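Local coordinates for protein fatty acid synthase 1, isoform A (Drosophila melanogaster, PDB 6FN6) that probably builds long-chain saturated fatty acids from acetyl-CoA and malonyl-CoA with NADPH, this piece carrying the dehydratase, enoylreductase and ketoreductase modifying region, at residues Val427-Gln432 with Lys538-Asn543; Ile294-Ser299 with Trp550-His555; Asp288-Val293 with Arg438-Ala443. One frame throughout, in Å; residues are numbered along the deposited sequence.

How the contacts relate
The three contacts cluster where a domain that is probably the pseudo-methyltransferase of animal fatty acid synthases meets the pseudo-ketoreductase domain. Contact 3 packs helix 279-296 on the sheet of the former; contact 2, with its centre about 10 Å from that of contact 3, takes the end of that helix to strand 549-557 of the latter, and Gln292 joins the two by bonding Arg554 NE and His555 O. The centre of contact 1 lies about 8 Å from that of contact 2 and about 10 Å from that of contact 3. Strand 426-433 pairs with strand 438-445, and Ile541 N is probably hydrogen-bonded to Asn297 OD1. All lie away from the predicted dehydratase residues His24 and Asp175.

Contact 1 (Val427-Gln432 with Lys538-Asn543); sequences VAVQEQ and KDLISN
Lys538 swings its CG anti to its own carbonyl carbon (chi1 -54°) and then runs fully extended, a course that delivers its ammonium group to the backbone of Val429; Val429 in turn holds CG1 anti to its backbone N (chi1 172°), where this methyl meets Leu540. Lys538 NZ donates a hydrogen bond of 3.0 Å to Val429 O, approaching at a tilt from the carbonyl plane. A second bond, to Gln535 OE1, gives this buried charge another neutral oxygen. Lysine suits the place because its methylenes pack as well as its tip bonds: Lys538 CD lies 3.9 Å from Val429 CA. Next to it the two apolar side chains meet tip to tip, Val429 CG1 standing 3.8 Å from each of Leu540 CD1 and CD2. The forked end of leucine takes one valine methyl, CG1, between its two branches. Opposite Leu442 the strand carries an extra residue, Val429 and Gln430 together making a classic beta bulge, and Val429 has nearly helical backbone angles. Asn543 ND2 bonds Leu540 O at 2.8 Å from above the carbonyl plane, tying the turn to the strand that follows. Strand 426-433, from the sheet that includes strand 438-445, here meets the loop leading from helix 530-536 into strand 542-546 of the pseudo-ketoreductase domain; Leu540 also touches Arg444, while Ile541 and Ser542 pack on helices 279-296 and 496-504.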
# COMPACT_ATOMS: atom_id res chain seq x y z
N VAL A 427 -18.00 -77.68 36.57
CA VAL A 427 -19.11 -77.73 35.63
C VAL A 427 -18.87 -76.72 34.51
O VAL A 427 -18.29 -75.66 34.73
CB VAL A 427 -20.45 -77.45 36.35
CG1 VAL A 427 -20.52 -76.01 36.84
CG2 VAL A 427 -21.62 -77.75 35.43
N ALA A 428 -19.30 -77.06 33.30
CA ALA A 428 -19.16 -76.14 32.19
C ALA A 428 -20.26 -75.09 32.25
O ALA A 428 -21.42 -75.36 31.94
CB ALA A 428 -19.20 -76.88 30.87
N VAL A 429 -19.88 -73.89 32.68
CA VAL A 429 -20.82 -72.78 32.80
C VAL A 429 -21.24 -72.33 31.42
O VAL A 429 -22.43 -72.13 31.16
CB VAL A 429 -20.22 -71.63 33.62
CG1 VAL A 429 -21.12 -70.40 33.57
CG2 VAL A 429 -19.97 -72.06 35.05
N GLN A 430 -20.27 -72.16 30.52
CA GLN A 430 -20.56 -71.78 29.15
C GLN A 430 -19.75 -72.60 28.16
O GLN A 430 -18.64 -73.05 28.47
CB GLN A 430 -20.28 -70.29 28.93
CG GLN A 430 -21.31 -69.36 29.55
CD GLN A 430 -21.38 -68.00 28.88
OE1 GLN A 430 -22.45 -67.39 28.79
NE2 GLN A 430 -20.23 -67.52 28.40
N GLU A 431 -20.30 -72.79 26.97
CA GLU A 431 -19.58 -73.41 25.87
C GLU A 431 -19.82 -72.63 24.59
O GLU A 431 -20.93 -72.64 24.04
CB GLU A 431 -20.01 -74.87 25.68
CG GLU A 431 -19.47 -75.82 26.73
CD GLU A 431 -20.04 -77.22 26.60
OE1 GLU A 431 -20.75 -77.48 25.61
OE2 GLU A 431 -19.77 -78.05 27.48
N GLN A 432 -18.79 -71.94 24.13
CA GLN A 432 -18.88 -71.14 22.92
C GLN A 432 -18.00 -71.73 21.83
O GLN A 432 -16.81 -71.97 22.04
CB GLN A 432 -18.49 -69.68 23.19
CG GLN A 432 -18.40 -68.81 21.93
CD GLN A 432 -19.70 -68.77 21.15
OE1 GLN A 432 -20.72 -68.29 21.63
NE2 GLN A 432 -19.66 -69.29 19.92
N LYS A 538 -24.83 -73.34 38.92
CA LYS A 538 -23.69 -72.55 38.44
C LYS A 538 -23.49 -71.31 39.31
O LYS A 538 -22.39 -70.77 39.37
CB LYS A 538 -23.92 -72.14 36.99
CG LYS A 538 -24.21 -73.30 36.07
CD LYS A 538 -24.23 -72.86 34.62
CE LYS A 538 -24.54 -74.00 33.68
NZ LYS A 538 -24.84 -73.51 32.31
N ASP A 539 -24.56 -70.89 39.97
CA ASP A 539 -24.51 -69.76 40.89
C ASP A 539 -24.18 -68.46 40.15
O ASP A 539 -23.44 -67.61 40.65
CB ASP A 539 -23.49 -70.02 42.00
CG ASP A 539 -23.74 -69.16 43.23
OD1 ASP A 539 -24.91 -68.86 43.51
OD2 ASP A 539 -22.75 -68.80 43.91
N LEU A 540 -24.74 -68.32 38.95
CA LEU A 540 -24.63 -67.08 38.19
C LEU A 540 -25.68 -66.09 38.68
O LEU A 540 -26.81 -66.48 38.97
CB LEU A 540 -24.82 -67.35 36.69
CG LEU A 540 -23.90 -68.40 36.06
CD1 LEU A 540 -24.25 -68.57 34.59
CD2 LEU A 540 -22.43 -68.03 36.23
N ILE A 541 -25.32 -64.81 38.76
CA ILE A 541 -26.26 -63.82 39.27
C ILE A 541 -27.32 -63.51 38.21
O ILE A 541 -28.43 -63.10 38.55
CB ILE A 541 -25.54 -62.53 39.72
CG1 ILE A 541 -24.86 -61.82 38.55
CG2 ILE A 541 -24.51 -62.86 40.80
CD1 ILE A 541 -24.51 -60.38 38.87
N SER A 542 -26.97 -63.71 36.95
CA SER A 542 -27.90 -63.46 35.85
C SER A 542 -28.23 -64.74 35.08
O SER A 542 -27.36 -65.37 34.50
CB SER A 542 -27.31 -62.42 34.89
OG SER A 542 -28.20 -62.18 33.81
N ASN A 543 -29.51 -65.10 35.09
CA ASN A 543 -29.99 -66.31 34.41
C ASN A 543 -31.22 -65.99 33.56
O ASN A 543 -32.29 -65.71 34.09
CB ASN A 543 -30.33 -67.40 35.42
CG ASN A 543 -29.16 -67.75 36.31
OD1 ASN A 543 -28.34 -68.61 35.98
ND2 ASN A 543 -29.06 -67.07 37.45

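Contact 2 (Ile294-Ser299 with Trp550-His555); sequences IIENSS and WGTFRH
Glu296 and Arg554 form a two-pronged salt bridge, the guanidinium gripping the carboxylate end-on with one nitrogen for each oxygen. Arg554 NH2 reaches Glu296 OE1 at 3.0 Å, in the guanidinium plane and nearly straight (165°), whereas Arg554 NH1 reaches Glu296 OE2 at 2.8 Å along a more bent path. The two flat groups are turned 76° against each other, and both nitrogens come from above the carboxylate plane. Folded at chi2 (-90°) and again at chi3, the Arg554 chain turns its guanidinium toward the helix end, and its NE is held by Gln292 OE1, which helps to set its rotation. Glu296 closes helix 279-296 of what is probably the pseudo-methyltransferase domain, and Arg554 belongs to strand 549-557 of the truncated Rossmann-type pseudo-ketoreductase domain, a charged clasp between two folds. With an alanine in place of Glu296, the buried Arg554 guanidinium is likely to be left without this countercharge and less firmly held at NH1 and NH2. Thr552 adds only a light touch, its CG2 4.2 Å from Glu296 OE2. Away from this clasp the chain loosens: from Asn297 on it is no longer helical, and Ser298 and the exposed Ser299 are poorly ordered.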
# COMPACT_ATOMS: atom_id res chain seq x y z
N ILE A 294 -17.48 -63.27 34.07
CA ILE A 294 -16.64 -63.31 35.26
C ILE A 294 -16.82 -62.03 36.07
O ILE A 294 -17.01 -62.08 37.28
CB ILE A 294 -15.16 -63.52 34.89
CG1 ILE A 294 -14.98 -64.87 34.19
CG2 ILE A 294 -14.27 -63.46 36.13
CD1 ILE A 294 -13.65 -65.03 33.50
N ILE A 295 -16.76 -60.89 35.40
CA ILE A 295 -16.94 -59.60 36.06
C ILE A 295 -18.32 -59.58 36.70
O ILE A 295 -18.48 -59.18 37.85
CB ILE A 295 -16.75 -58.42 35.07
CG1 ILE A 295 -15.30 -58.35 34.61
CG2 ILE A 295 -17.17 -57.09 35.70
CD1 ILE A 295 -15.05 -57.40 33.45
N GLU A 296 -19.32 -60.02 35.94
CA GLU A 296 -20.70 -60.05 36.40
C GLU A 296 -20.84 -60.87 37.68
O GLU A 296 -21.72 -60.60 38.50
CB GLU A 296 -21.60 -60.61 35.30
CG GLU A 296 -23.09 -60.36 35.50
CD GLU A 296 -23.90 -60.65 34.25
OE1 GLU A 296 -24.64 -59.76 33.79
OE2 GLU A 296 -23.82 -61.79 33.74
N ASN A 297 -19.99 -61.88 37.84
CA ASN A 297 -20.08 -62.80 38.97
C ASN A 297 -18.88 -62.72 39.90
O ASN A 297 -18.43 -63.74 40.43
CB ASN A 297 -20.24 -64.24 38.45
CG ASN A 297 -21.61 -64.49 37.84
OD1 ASN A 297 -22.59 -64.70 38.56
ND2 ASN A 297 -21.68 -64.47 36.51
N SER A 298 -18.36 -61.52 40.10
CA SER A 298 -17.27 -61.30 41.05
C SER A 298 -17.72 -60.39 42.18
O SER A 298 -16.90 -59.78 42.86
CB SER A 298 -16.05 -60.71 40.35
OG SER A 298 -16.31 -59.40 39.89
N SER A 299 -19.04 -60.30 42.38
CA SER A 299 -19.60 -59.42 43.39
C SER A 299 -19.12 -58.00 43.12
O SER A 299 -19.06 -57.57 41.96
CB SER A 299 -19.22 -59.89 44.79
OG SER A 299 -17.81 -59.91 44.97
N TRP A 550 -30.90 -71.43 28.55
CA TRP A 550 -30.41 -70.48 29.54
C TRP A 550 -29.28 -69.66 28.94
O TRP A 550 -28.50 -70.15 28.13
CB TRP A 550 -29.92 -71.22 30.79
CG TRP A 550 -31.03 -71.82 31.59
CD1 TRP A 550 -31.34 -73.14 31.70
CD2 TRP A 550 -31.97 -71.12 32.41
NE1 TRP A 550 -32.42 -73.31 32.53
CE2 TRP A 550 -32.82 -72.08 32.98
CE3 TRP A 550 -32.18 -69.77 32.72
CZ2 TRP A 550 -33.87 -71.74 33.84
CZ3 TRP A 550 -33.21 -69.43 33.57
CH2 TRP A 550 -34.05 -70.42 34.12
N GLY A 551 -29.19 -68.40 29.35
CA GLY A 551 -28.15 -67.52 28.87
C GLY A 551 -28.11 -66.18 29.58
O GLY A 551 -28.73 -65.99 30.62
N THR A 552 -27.37 -65.25 28.99
CA THR A 552 -27.23 -63.91 29.54
C THR A 552 -27.31 -62.88 28.42
O THR A 552 -27.24 -63.23 27.24
CB THR A 552 -25.90 -63.73 30.28
OG1 THR A 552 -24.81 -63.91 29.36
CG2 THR A 552 -25.77 -64.74 31.40
N PHE A 553 -27.47 -61.61 28.79
CA PHE A 553 -27.39 -60.52 27.82
C PHE A 553 -26.00 -59.90 27.87
O PHE A 553 -25.61 -59.31 28.88
CB PHE A 553 -28.46 -59.47 28.10
CG PHE A 553 -29.82 -59.85 27.60
CD1 PHE A 553 -30.12 -59.78 26.25
CD2 PHE A 553 -30.79 -60.29 28.48
CE1 PHE A 553 -31.36 -60.14 25.78
CE2 PHE A 553 -32.05 -60.65 28.02
CZ PHE A 553 -32.33 -60.57 26.67
N ARG A 554 -25.26 -60.05 26.78
CA ARG A 554 -23.89 -59.54 26.71
C ARG A 554 -23.77 -58.44 25.66
O ARG A 554 -24.49 -58.44 24.66
CB ARG A 554 -22.92 -60.68 26.41
CG ARG A 554 -22.98 -61.84 27.41
CD ARG A 554 -22.02 -61.64 28.58
NE ARG A 554 -22.33 -60.47 29.40
CZ ARG A 554 -23.08 -60.49 30.50
NH1 ARG A 554 -23.62 -61.62 30.94
NH2 ARG A 554 -23.29 -59.36 31.17
N HIS A 555 -22.85 -57.51 25.88
CA HIS A 555 -22.64 -56.40 24.96
C HIS A 555 -21.41 -56.64 24.09
O HIS A 555 -20.31 -56.85 24.60
CB HIS A 555 -22.51 -55.08 25.72
CG HIS A 555 -21.51 -55.11 26.83
ND1 HIS A 555 -20.15 -55.19 26.62
CD2 HIS A 555 -21.68 -55.07 28.17
CE1 HIS A 555 -19.52 -55.20 27.78
NE2 HIS A 555 -20.43 -55.13 28.74

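Contact 3 (Asp288-Val293 with Arg438-Ala443); sequences DVAIQV and RVLVLA
Leu442 and Ala290 bury the most surface here; Val293, one helical turn beyond Ala290, and Leu440 contribute less. Leu442 places CG anti to its backbone N (chi1 -173°), and its CD2 lies 3.8 Å from Val293 CG1 and 4.0 Å from Val293 CB. The two side chains run alongside each other, pointing opposite ways, and the leucine methyl rests against the flank of the valine. The same Leu442 CD2 comes within 4.2 Å of Ala290 O, an apolar touch on the helix backbone. Ala290 points its small CB at the strand, where it lies 4.5 Å from Leu440 CD2; a residue this short suits a position whose CA is only 6.8 Å from the CA of Leu442. Leu440 and Leu442, two residues apart, face the helix together, as alternation along a strand requires. The sheet order, with 438-445 the one reversed strand between 402-409 and 426-433, matches the class I methyltransferase fold, consistent with the pseudo-methyltransferase domain of animal fatty acid synthases. Helix 288-293 lies on this sheet almost parallel to strand 438-443, the axes 6° apart in direction and 9.8 Å apart at closest approach. No hydrogen bond crosses, so the contact is purely one of packing. Around the helix from these residues, Gln292 NE2 bonds Asp288 OD1 at 2.8 Å from above the carboxylate plane, and Asp288 also pairs with Lys557. Ile291 instead packs on helix 320-329, while Leu442 is further enclosed by Phe403 and Ile405 of strand 402-409.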
# COMPACT_ATOMS: atom_id res chain seq x y z
N ASP A 288 -14.46 -61.88 25.05
CA ASP A 288 -15.16 -60.72 25.59
C ASP A 288 -16.36 -61.15 26.43
O ASP A 288 -16.61 -60.61 27.50
CB ASP A 288 -15.60 -59.78 24.47
CG ASP A 288 -15.87 -58.38 24.96
OD1 ASP A 288 -16.30 -58.22 26.13
OD2 ASP A 288 -15.66 -57.43 24.18
N VAL A 289 -17.10 -62.14 25.93
CA VAL A 289 -18.25 -62.65 26.64
C VAL A 289 -17.80 -63.32 27.94
O VAL A 289 -18.43 -63.16 28.98
CB VAL A 289 -19.06 -63.64 25.77
CG1 VAL A 289 -20.13 -64.33 26.60
CG2 VAL A 289 -19.69 -62.92 24.60
N ALA A 290 -16.70 -64.06 27.86
CA ALA A 290 -16.21 -64.81 29.01
C ALA A 290 -15.86 -63.88 30.17
O ALA A 290 -16.29 -64.10 31.30
CB ALA A 290 -15.00 -65.64 28.62
N ILE A 291 -15.08 -62.85 29.88
CA ILE A 291 -14.65 -61.91 30.91
C ILE A 291 -15.86 -61.19 31.48
O ILE A 291 -15.92 -60.90 32.68
CB ILE A 291 -13.61 -60.92 30.35
CG1 ILE A 291 -12.31 -61.65 29.98
CG2 ILE A 291 -13.32 -59.80 31.36
CD1 ILE A 291 -11.57 -62.27 31.15
N GLN A 292 -16.83 -60.89 30.62
CA GLN A 292 -18.05 -60.23 31.06
C GLN A 292 -18.78 -61.05 32.12
O GLN A 292 -19.23 -60.50 33.13
CB GLN A 292 -18.98 -59.97 29.88
CG GLN A 292 -18.64 -58.71 29.11
CD GLN A 292 -19.58 -58.47 27.95
OE1 GLN A 292 -20.80 -58.60 28.09
NE2 GLN A 292 -19.02 -58.13 26.79
N VAL A 293 -18.89 -62.35 31.89
CA VAL A 293 -19.57 -63.24 32.82
C VAL A 293 -18.81 -63.26 34.15
O VAL A 293 -19.41 -63.29 35.22
CB VAL A 293 -19.71 -64.65 32.23
CG1 VAL A 293 -20.28 -65.62 33.28
CG2 VAL A 293 -20.60 -64.62 31.00
N ARG A 438 -13.14 -76.55 17.45
CA ARG A 438 -12.65 -75.81 18.62
C ARG A 438 -13.81 -75.17 19.39
O ARG A 438 -14.85 -74.86 18.83
CB ARG A 438 -11.64 -74.74 18.22
CG ARG A 438 -10.27 -75.28 17.88
CD ARG A 438 -9.19 -74.22 18.03
NE ARG A 438 -7.85 -74.80 17.97
CZ ARG A 438 -7.17 -75.25 19.02
NH1 ARG A 438 -7.70 -75.20 20.24
NH2 ARG A 438 -5.96 -75.76 18.86
N VAL A 439 -13.59 -74.99 20.69
CA VAL A 439 -14.62 -74.45 21.58
C VAL A 439 -13.99 -73.71 22.75
O VAL A 439 -12.94 -74.10 23.25
CB VAL A 439 -15.55 -75.59 22.08
CG1 VAL A 439 -14.75 -76.63 22.86
CG2 VAL A 439 -16.68 -75.02 22.94
N LEU A 440 -14.63 -72.62 23.18
CA LEU A 440 -14.20 -71.91 24.38
C LEU A 440 -15.10 -72.32 25.55
O LEU A 440 -16.32 -72.16 25.49
CB LEU A 440 -14.24 -70.40 24.17
CG LEU A 440 -13.58 -69.54 25.25
CD1 LEU A 440 -12.07 -69.78 25.29
CD2 LEU A 440 -13.88 -68.06 25.04
N VAL A 441 -14.49 -72.86 26.60
CA VAL A 441 -15.23 -73.37 27.74
C VAL A 441 -14.95 -72.54 28.98
O VAL A 441 -13.80 -72.36 29.37
CB VAL A 441 -14.89 -74.86 27.99
CG1 VAL A 441 -15.75 -75.42 29.12
CG2 VAL A 441 -15.08 -75.68 26.72
N LEU A 442 -16.02 -72.06 29.61
CA LEU A 442 -15.91 -71.37 30.89
C LEU A 442 -16.37 -72.32 32.00
O LEU A 442 -17.53 -72.74 32.03
CB LEU A 442 -16.75 -70.09 30.89
CG LEU A 442 -16.59 -69.18 32.11
CD1 LEU A 442 -15.19 -68.61 32.20
CD2 LEU A 442 -17.62 -68.06 32.08
N ALA A 443 -15.46 -72.66 32.91
CA ALA A 443 -15.74 -73.65 33.94
C ALA A 443 -15.68 -73.03 35.33
O ALA A 443 -15.02 -72.02 35.55
CB ALA A 443 -14.76 -74.80 33.84